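Putative citrate lyase, alfa subunit (Streptococcus mutans, PDB 2HJ0) is a putative alpha subunit of citrate lyase, a two-lobed alpha/beta protein of the CitF family built round two large mixed beta-sheets. Local coordinates at residues 380-385 against 429-434; 370-375 against 398-403; 4-9 against 503-508; 424-429 against 472-477. All blocks are in the same frame, centred on the assembly; numbering follows the deposited sequence.

Interaction 1. Residues 380-385 against 429-434; sequences NFNVNV and NTVITP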
loop_
_atom_site.group_PDB
_atom_site.type_symbol
_atom_site.label_atom_id
_atom_site.label_comp_id
_atom_site.label_asym_id
_atom_site.label_seq_id
_atom_site.Cartn_x
_atom_site.Cartn_y
_atom_site.Cartn_z
ATOM N N ASN A 380 -1.089 -41.252 -1.849
ATOM C CA ASN A 380 -0.361 -40.563 -0.795
ATOM C C ASN A 380 -0.983 -39.196 -0.575
ATOM O O ASN A 380 -0.457 -38.364 0.170
ATOM C CB ASN A 380 1.110 -40.420 -1.173
ATOM C CG ASN A 380 1.937 -41.611 -0.718
ATOM O OD1 ASN A 380 1.487 -42.763 -0.799
ATOM N ND2 ASN A 380 3.153 -41.343 -0.242
ATOM N N PHE A 381 -2.117 -38.988 -1.232
ATOM C CA PHE A 381 -2.856 -37.746 -1.162
ATOM C C PHE A 381 -2.192 -36.569 -1.874
ATOM O O PHE A 381 -2.604 -35.420 -1.699
ATOM C CB PHE A 381 -3.165 -37.417 0.299
ATOM C CG PHE A 381 -4.329 -38.198 0.852
ATOM C CD1 PHE A 381 -5.636 -37.729 0.697
ATOM C CD2 PHE A 381 -4.127 -39.432 1.472
ATOM C CE1 PHE A 381 -6.737 -38.477 1.146
ATOM C CE2 PHE A 381 -5.220 -40.195 1.925
ATOM C CZ PHE A 381 -6.529 -39.712 1.761
ATOM N N ASN A 382 -1.182 -36.856 -2.691
ATOM C CA ASN A 382 -0.504 -35.804 -3.434
ATOM C C ASN A 382 -1.420 -35.390 -4.565
ATOM O O ASN A 382 -2.051 -36.235 -5.193
ATOM C CB ASN A 382 0.825 -36.290 -4.014
ATOM C CG ASN A 382 1.852 -36.570 -2.948
ATOM O OD1 ASN A 382 1.894 -35.888 -1.928
ATOM N ND2 ASN A 382 2.696 -37.564 -3.178
ATOM N N VAL A 383 -1.486 -34.093 -4.831
ATOM C CA VAL A 383 -2.354 -33.590 -5.882
ATOM C C VAL A 383 -1.575 -32.983 -7.047
ATOM O O VAL A 383 -0.593 -32.267 -6.840
ATOM C CB VAL A 383 -3.319 -32.521 -5.321
ATOM C CG1 VAL A 383 -4.285 -32.087 -6.398
ATOM C CG2 VAL A 383 -4.074 -33.069 -4.116
ATOM N N ASN A 384 -2.028 -33.279 -8.267
ATOM C CA ASN A 384 -1.418 -32.767 -9.497
ATOM C C ASN A 384 -2.403 -31.899 -10.256
ATOM O O ASN A 384 -3.504 -32.330 -10.581
ATOM C CB ASN A 384 -0.956 -33.925 -10.402
ATOM C CG ASN A 384 -0.548 -33.461 -11.813
ATOM O OD1 ASN A 384 0.123 -32.440 -11.995
ATOM N ND2 ASN A 384 -0.939 -34.234 -12.808
ATOM N N VAL A 385 -1.999 -30.663 -10.515
ATOM C CA VAL A 385 -2.827 -29.721 -11.261
ATOM C C VAL A 385 -2.006 -29.096 -12.399
ATOM O O VAL A 385 -2.438 -28.128 -13.022
ATOM C CB VAL A 385 -3.365 -28.598 -10.343
ATOM C CG1 VAL A 385 -4.416 -29.156 -9.399
ATOM C CG2 VAL A 385 -2.222 -27.983 -9.557
ATOM N N ASN A 429 1.944 -37.891 -12.008
ATOM C CA ASN A 429 3.038 -37.512 -12.902
ATOM C C ASN A 429 3.787 -36.306 -12.341
ATOM O O ASN A 429 5.019 -36.312 -12.280
ATOM C CB ASN A 429 2.500 -37.187 -14.302
ATOM C CG ASN A 429 2.094 -38.439 -15.078
ATOM O OD1 ASN A 429 1.153 -38.415 -15.896
ATOM N ND2 ASN A 429 2.814 -39.548 -14.831
ATOM N N THR A 430 3.047 -35.272 -11.941
ATOM C CA THR A 430 3.653 -34.066 -11.374
ATOM C C THR A 430 3.018 -33.744 -10.020
ATOM O O THR A 430 1.812 -33.857 -9.861
ATOM C CB THR A 430 3.452 -32.835 -12.282
ATOM O OG1 THR A 430 3.740 -33.180 -13.639
ATOM C CG2 THR A 430 4.376 -31.708 -11.842
ATOM N N VAL A 431 3.826 -33.335 -9.050
ATOM C CA VAL A 431 3.297 -33.000 -7.737
ATOM C C VAL A 431 3.299 -31.499 -7.483
ATOM O O VAL A 431 4.355 -30.866 -7.501
ATOM C CB VAL A 431 4.118 -33.640 -6.608
ATOM C CG1 VAL A 431 3.574 -33.204 -5.257
ATOM C CG2 VAL A 431 4.100 -35.138 -6.732
ATOM N N ILE A 432 2.120 -30.929 -7.241
ATOM C CA ILE A 432 2.031 -29.505 -6.949
ATOM C C ILE A 432 1.685 -29.304 -5.477
ATOM O O ILE A 432 2.256 -28.435 -4.821
ATOM C CB ILE A 432 0.994 -28.775 -7.846
ATOM C CG1 ILE A 432 1.586 -28.524 -9.234
ATOM C CG2 ILE A 432 0.651 -27.414 -7.254
ATOM C CD1 ILE A 432 2.057 -29.764 -9.924
ATOM N N THR A 433 0.770 -30.113 -4.956
ATOM C CA THR A 433 0.376 -30.008 -3.554
ATOM C C THR A 433 0.573 -31.336 -2.828
ATOM O O THR A 433 -0.023 -32.352 -3.178
ATOM C CB THR A 433 -1.106 -29.605 -3.407
ATOM O OG1 THR A 433 -1.334 -28.360 -4.076
ATOM C CG2 THR A 433 -1.484 -29.474 -1.931
ATOM N N PRO A 434 1.411 -31.342 -1.793
ATOM C CA PRO A 434 1.692 -32.550 -1.007
ATOM C C PRO A 434 0.473 -33.068 -0.243
ATOM O O PRO A 434 -0.339 -32.285 0.256
ATOM C CB PRO A 434 2.811 -32.105 -0.066
ATOM C CG PRO A 434 2.478 -30.657 0.168
ATOM C CD PRO A 434 2.088 -30.164 -1.226
#

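Interaction 2. Residues 370-375 against 398-403; sequences CVLSAL and GGHCDT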
loop_
_atom_site.group_PDB
_atom_site.type_symbol
_atom_site.label_atom_id
_atom_site.label_comp_id
_atom_site.label_asym_id
_atom_site.label_seq_id
_atom_site.Cartn_x
_atom_site.Cartn_y
_atom_site.Cartn_z
ATOM N N CYS A 370 -11.238 -24.838 2.467
ATOM C CA CYS A 370 -11.119 -24.539 1.059
ATOM C C CYS A 370 -11.532 -25.778 0.256
ATOM O O CYS A 370 -11.320 -26.920 0.684
ATOM C CB CYS A 370 -9.684 -24.115 0.703
ATOM S SG CYS A 370 -8.408 -25.435 0.865
ATOM N N VAL A 371 -12.135 -25.531 -0.906
ATOM C CA VAL A 371 -12.596 -26.582 -1.799
ATOM C C VAL A 371 -11.775 -26.474 -3.083
ATOM O O VAL A 371 -11.909 -25.515 -3.831
ATOM C CB VAL A 371 -14.099 -26.396 -2.101
ATOM C CG1 VAL A 371 -14.617 -27.562 -2.935
ATOM C CG2 VAL A 371 -14.885 -26.287 -0.790
ATOM N N LEU A 372 -10.926 -27.466 -3.328
ATOM C CA LEU A 372 -10.058 -27.478 -4.500
ATOM C C LEU A 372 -10.361 -28.622 -5.460
ATOM O O LEU A 372 -10.997 -29.606 -5.080
ATOM C CB LEU A 372 -8.613 -27.606 -4.043
ATOM C CG LEU A 372 -8.229 -26.553 -3.015
ATOM C CD1 LEU A 372 -6.895 -26.887 -2.379
ATOM C CD2 LEU A 372 -8.198 -25.207 -3.702
ATOM N N SER A 373 -9.884 -28.508 -6.698
ATOM C CA SER A 373 -10.105 -29.571 -7.674
ATOM C C SER A 373 -8.768 -30.219 -7.978
ATOM O O SER A 373 -7.762 -29.850 -7.379
ATOM C CB SER A 373 -10.732 -29.018 -8.953
ATOM O OG SER A 373 -9.996 -27.897 -9.394
ATOM N N ALA A 374 -8.749 -31.179 -8.897
ATOM C CA ALA A 374 -7.505 -31.863 -9.221
ATOM C C ALA A 374 -7.524 -32.637 -10.529
ATOM O O ALA A 374 -8.579 -33.077 -10.998
ATOM C CB ALA A 374 -7.149 -32.806 -8.095
ATOM N N LEU A 375 -6.346 -32.789 -11.126
ATOM C CA LEU A 375 -6.227 -33.572 -12.352
ATOM C C LEU A 375 -5.939 -35.004 -11.897
ATOM O O LEU A 375 -6.537 -35.959 -12.392
ATOM C CB LEU A 375 -5.080 -33.074 -13.221
ATOM C CG LEU A 375 -5.258 -31.720 -13.873
ATOM C CD1 LEU A 375 -3.967 -31.365 -14.577
ATOM C CD2 LEU A 375 -6.406 -31.744 -14.859
ATOM N N GLY A 398 -1.381 -22.048 -9.381
ATOM C CA GLY A 398 -2.310 -21.162 -8.713
ATOM C C GLY A 398 -2.046 -21.077 -7.220
ATOM O O GLY A 398 -0.896 -21.019 -6.787
ATOM N N GLY A 399 -3.114 -21.065 -6.426
ATOM C CA GLY A 399 -2.953 -20.988 -4.989
ATOM C C GLY A 399 -3.251 -22.325 -4.337
ATOM O O GLY A 399 -3.379 -22.431 -3.114
ATOM N N HIS A 400 -3.350 -23.352 -5.168
ATOM C CA HIS A 400 -3.656 -24.694 -4.711
ATOM C C HIS A 400 -2.822 -25.151 -3.504
ATOM O O HIS A 400 -3.352 -25.306 -2.404
ATOM C CB HIS A 400 -3.495 -25.663 -5.873
ATOM C CG HIS A 400 -4.269 -26.928 -5.714
ATOM N ND1 HIS A 400 -3.898 -27.925 -4.837
ATOM C CD2 HIS A 400 -5.373 -27.379 -6.353
ATOM C CE1 HIS A 400 -4.737 -28.942 -4.952
ATOM N NE2 HIS A 400 -5.640 -28.637 -5.866
ATOM N N CYS A 401 -1.524 -25.366 -3.683
ATOM C CA CYS A 401 -0.720 -25.798 -2.549
ATOM C C CYS A 401 -0.694 -24.724 -1.458
ATOM O O CYS A 401 -0.406 -25.027 -0.306
ATOM C CB CYS A 401 0.712 -26.138 -2.981
ATOM S SG CYS A 401 1.803 -24.728 -3.270
ATOM N N ASP A 402 -0.997 -23.477 -1.821
ATOM C CA ASP A 402 -1.009 -22.371 -0.862
ATOM C C ASP A 402 -2.114 -22.495 0.170
ATOM O O ASP A 402 -1.861 -22.614 1.361
ATOM C CB ASP A 402 -1.215 -21.025 -1.562
ATOM C CG ASP A 402 0.021 -20.522 -2.252
ATOM O OD1 ASP A 402 1.133 -20.643 -1.673
ATOM O OD2 ASP A 402 -0.125 -19.975 -3.370
ATOM N N THR A 403 -3.354 -22.434 -0.291
ATOM C CA THR A 403 -4.467 -22.507 0.633
ATOM C C THR A 403 -4.570 -23.910 1.219
ATOM O O THR A 403 -4.891 -24.087 2.394
ATOM C CB THR A 403 -5.778 -22.143 -0.057
ATOM O OG1 THR A 403 -6.203 -23.249 -0.852
ATOM C CG2 THR A 403 -5.577 -20.956 -0.946
#

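Interaction 3. Residues 4-9 against 503-508; sequences NKLGRD and SLIDVV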
loop_
_atom_site.group_PDB
_atom_site.type_symbol
_atom_site.label_atom_id
_atom_site.label_comp_id
_atom_site.label_asym_id
_atom_site.label_seq_id
_atom_site.Cartn_x
_atom_site.Cartn_y
_atom_site.Cartn_z
ATOM N N ASN A 4 14.421 -38.348 -2.718
ATOM C CA ASN A 4 14.106 -37.431 -1.621
ATOM C C ASN A 4 12.867 -37.872 -0.824
ATOM O O ASN A 4 12.475 -39.047 -0.863
ATOM C CB ASN A 4 13.922 -35.992 -2.160
ATOM C CG ASN A 4 13.108 -35.931 -3.457
ATOM O OD1 ASN A 4 11.895 -36.190 -3.472
ATOM N ND2 ASN A 4 13.780 -35.581 -4.557
ATOM N N LYS A 5 12.269 -36.927 -0.100
ATOM C CA LYS A 5 11.084 -37.183 0.726
ATOM C C LYS A 5 10.080 -38.114 0.021
ATOM O O LYS A 5 9.996 -39.302 0.338
ATOM C CB LYS A 5 10.408 -35.847 1.101
ATOM C CG LYS A 5 11.376 -34.658 1.164
ATOM C CD LYS A 5 10.860 -33.516 2.033
ATOM C CE LYS A 5 11.061 -33.798 3.520
ATOM N NZ LYS A 5 10.828 -32.572 4.341
ATOM N N LEU A 6 9.329 -37.567 -0.931
ATOM C CA LEU A 6 8.346 -38.335 -1.690
ATOM C C LEU A 6 9.038 -39.154 -2.774
ATOM O O LEU A 6 10.257 -39.075 -2.940
ATOM C CB LEU A 6 7.338 -37.390 -2.341
ATOM C CG LEU A 6 6.375 -36.632 -1.427
ATOM C CD1 LEU A 6 6.025 -35.298 -2.054
ATOM C CD2 LEU A 6 5.124 -37.488 -1.174
ATOM N N GLY A 7 8.253 -39.930 -3.519
ATOM C CA GLY A 7 8.808 -40.745 -4.589
ATOM C C GLY A 7 9.080 -39.926 -5.838
ATOM O O GLY A 7 8.649 -40.292 -6.934
ATOM N N ARG A 8 9.804 -38.819 -5.668
ATOM C CA ARG A 8 10.137 -37.918 -6.775
ATOM C C ARG A 8 11.565 -38.106 -7.295
ATOM O O ARG A 8 12.501 -38.278 -6.520
ATOM C CB ARG A 8 9.945 -36.458 -6.338
ATOM C CG ARG A 8 8.682 -36.191 -5.522
ATOM C CD ARG A 8 7.483 -36.892 -6.105
ATOM N NE ARG A 8 7.283 -36.539 -7.503
ATOM C CZ ARG A 8 6.403 -37.139 -8.293
ATOM N NH1 ARG A 8 6.276 -36.763 -9.559
ATOM N NH2 ARG A 8 5.653 -38.123 -7.810
ATOM N N ASP A 9 11.725 -38.060 -8.612
ATOM C CA ASP A 9 13.038 -38.226 -9.218
ATOM C C ASP A 9 13.633 -36.867 -9.609
ATOM O O ASP A 9 13.745 -36.538 -10.786
ATOM C CB ASP A 9 12.926 -39.138 -10.448
ATOM C CG ASP A 9 14.263 -39.743 -10.861
ATOM O OD1 ASP A 9 15.155 -38.985 -11.311
ATOM O OD2 ASP A 9 14.423 -40.982 -10.731
ATOM N N SER A 503 11.633 -24.271 -2.091
ATOM C CA SER A 503 12.385 -25.468 -2.399
ATOM C C SER A 503 11.705 -26.211 -3.546
ATOM O O SER A 503 10.592 -25.857 -3.929
ATOM C CB SER A 503 12.442 -26.369 -1.170
ATOM O OG SER A 503 11.142 -26.771 -0.779
ATOM N N LEU A 504 12.368 -27.232 -4.096
ATOM C CA LEU A 504 11.800 -28.027 -5.193
ATOM C C LEU A 504 11.045 -29.222 -4.664
ATOM O O LEU A 504 11.564 -29.976 -3.844
ATOM C CB LEU A 504 12.887 -28.543 -6.132
ATOM C CG LEU A 504 13.340 -27.569 -7.202
ATOM C CD1 LEU A 504 14.390 -28.213 -8.077
ATOM C CD2 LEU A 504 12.142 -27.169 -8.025
ATOM N N ILE A 505 9.824 -29.394 -5.154
ATOM C CA ILE A 505 8.979 -30.499 -4.743
ATOM C C ILE A 505 8.956 -31.546 -5.851
ATOM O O ILE A 505 8.784 -32.724 -5.580
ATOM C CB ILE A 505 7.526 -29.996 -4.407
ATOM C CG1 ILE A 505 6.558 -31.161 -4.239
ATOM C CG2 ILE A 505 7.004 -29.124 -5.533
ATOM C CD1 ILE A 505 7.034 -32.261 -3.313
ATOM N N ASP A 506 9.161 -31.131 -7.095
ATOM C CA ASP A 506 9.145 -32.083 -8.203
ATOM C C ASP A 506 9.687 -31.413 -9.470
ATOM O O ASP A 506 10.163 -30.279 -9.421
ATOM C CB ASP A 506 7.704 -32.571 -8.419
ATOM C CG ASP A 506 7.606 -33.766 -9.351
ATOM O OD1 ASP A 506 8.642 -34.400 -9.656
ATOM O OD2 ASP A 506 6.471 -34.084 -9.771
ATOM N N VAL A 507 9.635 -32.118 -10.596
ATOM C CA VAL A 507 10.088 -31.560 -11.864
ATOM C C VAL A 507 9.226 -32.117 -12.964
ATOM O O VAL A 507 8.459 -33.050 -12.745
ATOM C CB VAL A 507 11.562 -31.909 -12.199
ATOM C CG1 VAL A 507 12.516 -31.123 -11.311
ATOM C CG2 VAL A 507 11.776 -33.393 -12.055
ATOM N N VAL A 508 9.358 -31.539 -14.151
ATOM C CA VAL A 508 8.586 -31.974 -15.295
ATOM C C VAL A 508 9.515 -32.208 -16.468
ATOM O O VAL A 508 10.335 -31.351 -16.808
ATOM C CB VAL A 508 7.548 -30.917 -15.688
ATOM C CG1 VAL A 508 6.883 -31.287 -16.999
ATOM C CG2 VAL A 508 6.513 -30.800 -14.591
#

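Interaction 4. Residues 424-429 against 472-477; sequences FVDKVN and ELKEKA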
loop_
_atom_site.group_PDB
_atom_site.type_symbol
_atom_site.label_atom_id
_atom_site.label_comp_id
_atom_site.label_asym_id
_atom_site.label_seq_id
_atom_site.Cartn_x
_atom_site.Cartn_y
_atom_site.Cartn_z
ATOM N N PHE A 424 -7.747 -40.900 -9.884
ATOM C CA PHE A 424 -6.990 -41.445 -8.766
ATOM C C PHE A 424 -6.021 -42.533 -9.210
ATOM O O PHE A 424 -6.409 -43.519 -9.837
ATOM C CB PHE A 424 -7.947 -41.979 -7.702
ATOM C CG PHE A 424 -8.854 -40.933 -7.146
ATOM C CD1 PHE A 424 -9.984 -40.531 -7.846
ATOM C CD2 PHE A 424 -8.538 -40.287 -5.959
ATOM C CE1 PHE A 424 -10.778 -39.491 -7.379
ATOM C CE2 PHE A 424 -9.325 -39.246 -5.482
ATOM C CZ PHE A 424 -10.444 -38.851 -6.195
ATOM N N VAL A 425 -4.754 -42.354 -8.875
ATOM C CA VAL A 425 -3.748 -43.317 -9.282
ATOM C C VAL A 425 -2.763 -43.601 -8.154
ATOM O O VAL A 425 -2.874 -43.036 -7.070
ATOM C CB VAL A 425 -2.972 -42.795 -10.491
ATOM C CG1 VAL A 425 -3.936 -42.442 -11.617
ATOM C CG2 VAL A 425 -2.166 -41.596 -10.085
ATOM N N ASP A 426 -1.797 -44.477 -8.407
ATOM C CA ASP A 426 -0.820 -44.805 -7.386
ATOM C C ASP A 426 0.285 -43.769 -7.271
ATOM O O ASP A 426 0.936 -43.672 -6.241
ATOM C CB ASP A 426 -0.191 -46.167 -7.658
ATOM C CG ASP A 426 -1.147 -47.298 -7.428
ATOM O OD1 ASP A 426 -1.697 -47.394 -6.299
ATOM O OD2 ASP A 426 -1.347 -48.094 -8.372
ATOM N N LYS A 427 0.502 -42.993 -8.323
ATOM C CA LYS A 427 1.545 -41.983 -8.291
ATOM C C LYS A 427 1.239 -40.933 -9.349
ATOM O O LYS A 427 1.010 -41.270 -10.506
ATOM C CB LYS A 427 2.885 -42.651 -8.582
ATOM C CG LYS A 427 4.105 -41.865 -8.179
ATOM C CD LYS A 427 5.360 -42.699 -8.432
ATOM C CE LYS A 427 6.574 -42.143 -7.708
ATOM N NZ LYS A 427 7.685 -43.139 -7.677
ATOM N N VAL A 428 1.229 -39.663 -8.963
ATOM C CA VAL A 428 0.943 -38.599 -9.915
ATOM C C VAL A 428 2.170 -38.257 -10.749
ATOM O O VAL A 428 3.302 -38.332 -10.263
ATOM C CB VAL A 428 0.471 -37.322 -9.191
ATOM C CG1 VAL A 428 -0.770 -37.616 -8.359
ATOM C CG2 VAL A 428 1.576 -36.791 -8.313
ATOM N N ASN A 429 1.944 -37.891 -12.008
ATOM C CA ASN A 429 3.038 -37.512 -12.902
ATOM C C ASN A 429 3.787 -36.306 -12.341
ATOM O O ASN A 429 5.019 -36.312 -12.280
ATOM C CB ASN A 429 2.500 -37.187 -14.302
ATOM C CG ASN A 429 2.094 -38.439 -15.078
ATOM O OD1 ASN A 429 1.153 -38.415 -15.896
ATOM N ND2 ASN A 429 2.814 -39.548 -14.831
ATOM N N GLU A 472 -8.732 -47.376 -1.912
ATOM C CA GLU A 472 -9.970 -47.918 -2.460
ATOM C C GLU A 472 -10.488 -47.078 -3.613
ATOM O O GLU A 472 -11.076 -47.613 -4.552
ATOM C CB GLU A 472 -11.031 -48.017 -1.377
ATOM C CG GLU A 472 -10.704 -49.049 -0.341
ATOM C CD GLU A 472 -11.713 -49.064 0.777
ATOM O OE1 GLU A 472 -11.997 -47.979 1.329
ATOM O OE2 GLU A 472 -12.220 -50.157 1.115
ATOM N N LEU A 473 -10.273 -45.767 -3.546
ATOM C CA LEU A 473 -10.709 -44.882 -4.613
ATOM C C LEU A 473 -9.933 -45.188 -5.893
ATOM O O LEU A 473 -10.494 -45.186 -6.982
ATOM C CB LEU A 473 -10.492 -43.420 -4.217
ATOM C CG LEU A 473 -11.442 -42.861 -3.164
ATOM C CD1 LEU A 473 -11.089 -41.411 -2.886
ATOM C CD2 LEU A 473 -12.884 -42.967 -3.652
ATOM N N LYS A 474 -8.638 -45.453 -5.737
ATOM C CA LYS A 474 -7.773 -45.762 -6.858
ATOM C C LYS A 474 -8.229 -47.057 -7.514
ATOM O O LYS A 474 -8.409 -47.117 -8.734
ATOM C CB LYS A 474 -6.328 -45.880 -6.385
ATOM C CG LYS A 474 -5.320 -46.071 -7.498
ATOM C CD LYS A 474 -5.138 -47.532 -7.846
ATOM C CE LYS A 474 -4.467 -48.254 -6.711
ATOM N NZ LYS A 474 -4.337 -49.694 -7.003
ATOM N N GLU A 475 -8.427 -48.093 -6.706
ATOM C CA GLU A 475 -8.875 -49.387 -7.216
ATOM C C GLU A 475 -10.228 -49.241 -7.889
ATOM O O GLU A 475 -10.484 -49.810 -8.953
ATOM C CB GLU A 475 -8.973 -50.390 -6.070
ATOM C CG GLU A 475 -7.640 -50.654 -5.413
ATOM C CD GLU A 475 -7.759 -51.190 -3.986
ATOM O OE1 GLU A 475 -6.687 -51.400 -3.351
ATOM O OE2 GLU A 475 -8.909 -51.392 -3.502
ATOM N N LYS A 476 -11.083 -48.454 -7.253
ATOM C CA LYS A 476 -12.426 -48.180 -7.743
ATOM C C LYS A 476 -12.344 -47.465 -9.106
ATOM O O LYS A 476 -13.266 -47.559 -9.923
ATOM C CB LYS A 476 -13.149 -47.323 -6.692
ATOM C CG LYS A 476 -14.594 -46.973 -6.976
ATOM C CD LYS A 476 -15.527 -48.152 -6.794
ATOM C CE LYS A 476 -16.970 -47.758 -7.155
ATOM N NZ LYS A 476 -17.089 -47.218 -8.556
ATOM N N ALA A 477 -11.225 -46.772 -9.342
ATOM C CA ALA A 477 -10.983 -46.041 -10.591
ATOM C C ALA A 477 -10.410 -46.968 -11.656
ATOM O O ALA A 477 -10.860 -46.971 -12.803
ATOM C CB ALA A 477 -10.026 -44.884 -10.345
#

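Interaction 1. Residues 380-385 against 429-434
With CG1 of Val385 anti to the carbonyl carbon (chi1 -71°), CG2 is left between the backbone N and the carbonyl carbon; Ile432 in turn has its CG2 anti to its own backbone N, and this is the methyl that Val385 CG2 meets, 3.7 Å from Ile432 CG2, the two branched side chains passing at a slant. The hydrogen bonds across the contact are all backbone. Val383 N gives an almost straight bond of 2.8 Å to Thr433 O. In return Val383 O takes two N-H groups, from Ile432 N at 3.1 Å and from Thr433 N at 3.2 Å. Two successive residues facing one across an antiparallel hydrogen-bonded bridge make this a classic beta bulge, and it ties the short strand 383-384 to the loop that leads to strand 440-442. Beside the bridge, Asn382 CA adds a CA-H...O contact to Thr433 O at 3.5 Å. Asn382 OD1 lies 3.5 Å from Pro434 CA and takes its hydrogen bond from Gly435 N, just past the segment. At the other end Asn384 is held by its ND2, which donates to Thr387 O, and by Met386 N, which donates to its OD1, while Thr430 OG1 is paired with Thr387 OG1.

Interaction 2. Residues 370-375 against 398-403
The imidazole of His400 meets residues 370-375 in two ways at once, with a face and with an edge. Leu372 lays its CD1 methyl over the middle of one face, 4.0 Å from the ring centroid and only 9° off the ring normal, a CH-pi contact. At the edge, NE2 of His400 donates to Ser373 O at 2.9 Å; the oxygen lies close to the ring plane, and the bond arrives nearly in line with the carbonyl. The ring reaches this position because CG of His400 is anti to its backbone N (chi1 -157°), which carries it from the first turn of the helix across to the other segment. Gly399 is the N-cap of that helix, 400-406, and the strand it packs on, 369-372, is the central one of a nine-stranded mixed sheet, so the contact is a helix laid against an alpha/beta sheet. Both ring nitrogens of His400 are engaged, since ND1 is hydrogen-bonded to Thr433 OG1, and this pair of bonds fixes the rotation of the ring. One turn further along the helix, Thr403 points its OG1 between two strand side chains, 4.0 Å from Leu372 CD2 and 3.5 Å from Cys370 SG.

Interaction 3. Residues 4-9 against 503-508
Arg8 and Asp506 form the tight part of this contact, a buried salt bridge with Arg8 NH1 at 2.7 Å from Asp506 OD2. A second, longer bond runs from Arg8 NE to Asp506 OD1 at 3.3 Å. Both are weak as hydrogen bonds, the first badly bent and the second long; the guanidinium and carboxylate planes stand 84° apart, so this is not a flat, two-pronged pairing. OD1 lies in the guanidinium plane at its edge, while OD2 approaches obliquely. Bends at chi2 and chi3 (-44° and -55°) let the guanidinium reach Asp506, with Arg8 CG 3.5 Å from Ile505 O. Asp506 has further partners: its OD1 takes a weak bond from its neighbour Val507 N, and its OD2 accepts from Val431 N. The charge on Arg8 is shared as well, with weak bonds to the carbonyls of Val428 and Asn429, an arrangement that would probably steady both ions in a buried place. Beside the bridge, Leu6 CD1 meets Ile505 CD1. The looser side is that of solvent-exposed Asp9: within the two segments it offers just its carbonyl, Asp9 O lying 3.9 Å from Val507 CG2, and that oxygen is also bonded by Arg509 further along the strand. Gly7, also exposed, makes the inverse gamma turn between Leu6 and Arg8. What results is an irregular N-terminal arm clamped by a salt bridge to 504-511, within this chain an edge strand of the large ten-stranded mixed sheet.

Interaction 4. Residues 424-429 against 472-477
The loop 424-429 comes nearest to helix 470-481 at its start, where the CA atoms of Phe424 and Lys474 lie 4.8 Å apart, and then runs away from it, with no hydrogen bond joining the two segments. Phe424 carries the apolar half. Its side chain points at the helix, and Leu473 CB rests over one face of the ring, 4.0 Å above the plane and shifted toward the rim. The leucine also sends CD1 to the ring, 3.8 Å from Phe424 CE2. Ala477, one turn on, adds its methyl, with Ala477 CB 4.4 Å from Phe424 CB. Lys474 is the other large partner: CG anti to the backbone N (chi1 -174°) takes the chain out toward the loop, and bends at the next two torsions fold it alongside the backbone, with Lys474 CG 3.6 Å from Val425 C. Its amine ends near Asp426 in a long salt bridge, Lys474 NZ to Asp426 OD1 at 3.6 Å. The aspartate is exposed, so this charged pair sits at the solvent edge while Phe424 is buried. Behind, Phe424 also meets Val377. Helix 470-481 covers the sheet at strand 440-442, as helices do in alpha/beta domains, and here Phe424 lies against both, touching Val441 of the strand as Leu473 does.

Overall arrangement
Interactions 1, 2 and 3 are buried, interaction 4 only partly. The centre of interaction 2 is nearest the chain's centre, about 9 Å away, and that of interaction 4 farthest, about 25 Å. Interaction 1 touches all the others, sharing polar bonds with interactions 2 and 3 and a residue, Asn429, with interaction 4. The loop between strands 421-422 and 440-442 thus supplies a segment to both interactions 1 and 4. Chemistry follows position: main-chain bonding in interaction 1, a histidine and leucine against the sheet in interaction 2, a buried ion pair in interaction 3, and apolar packing with an outer charged pair in interaction 4.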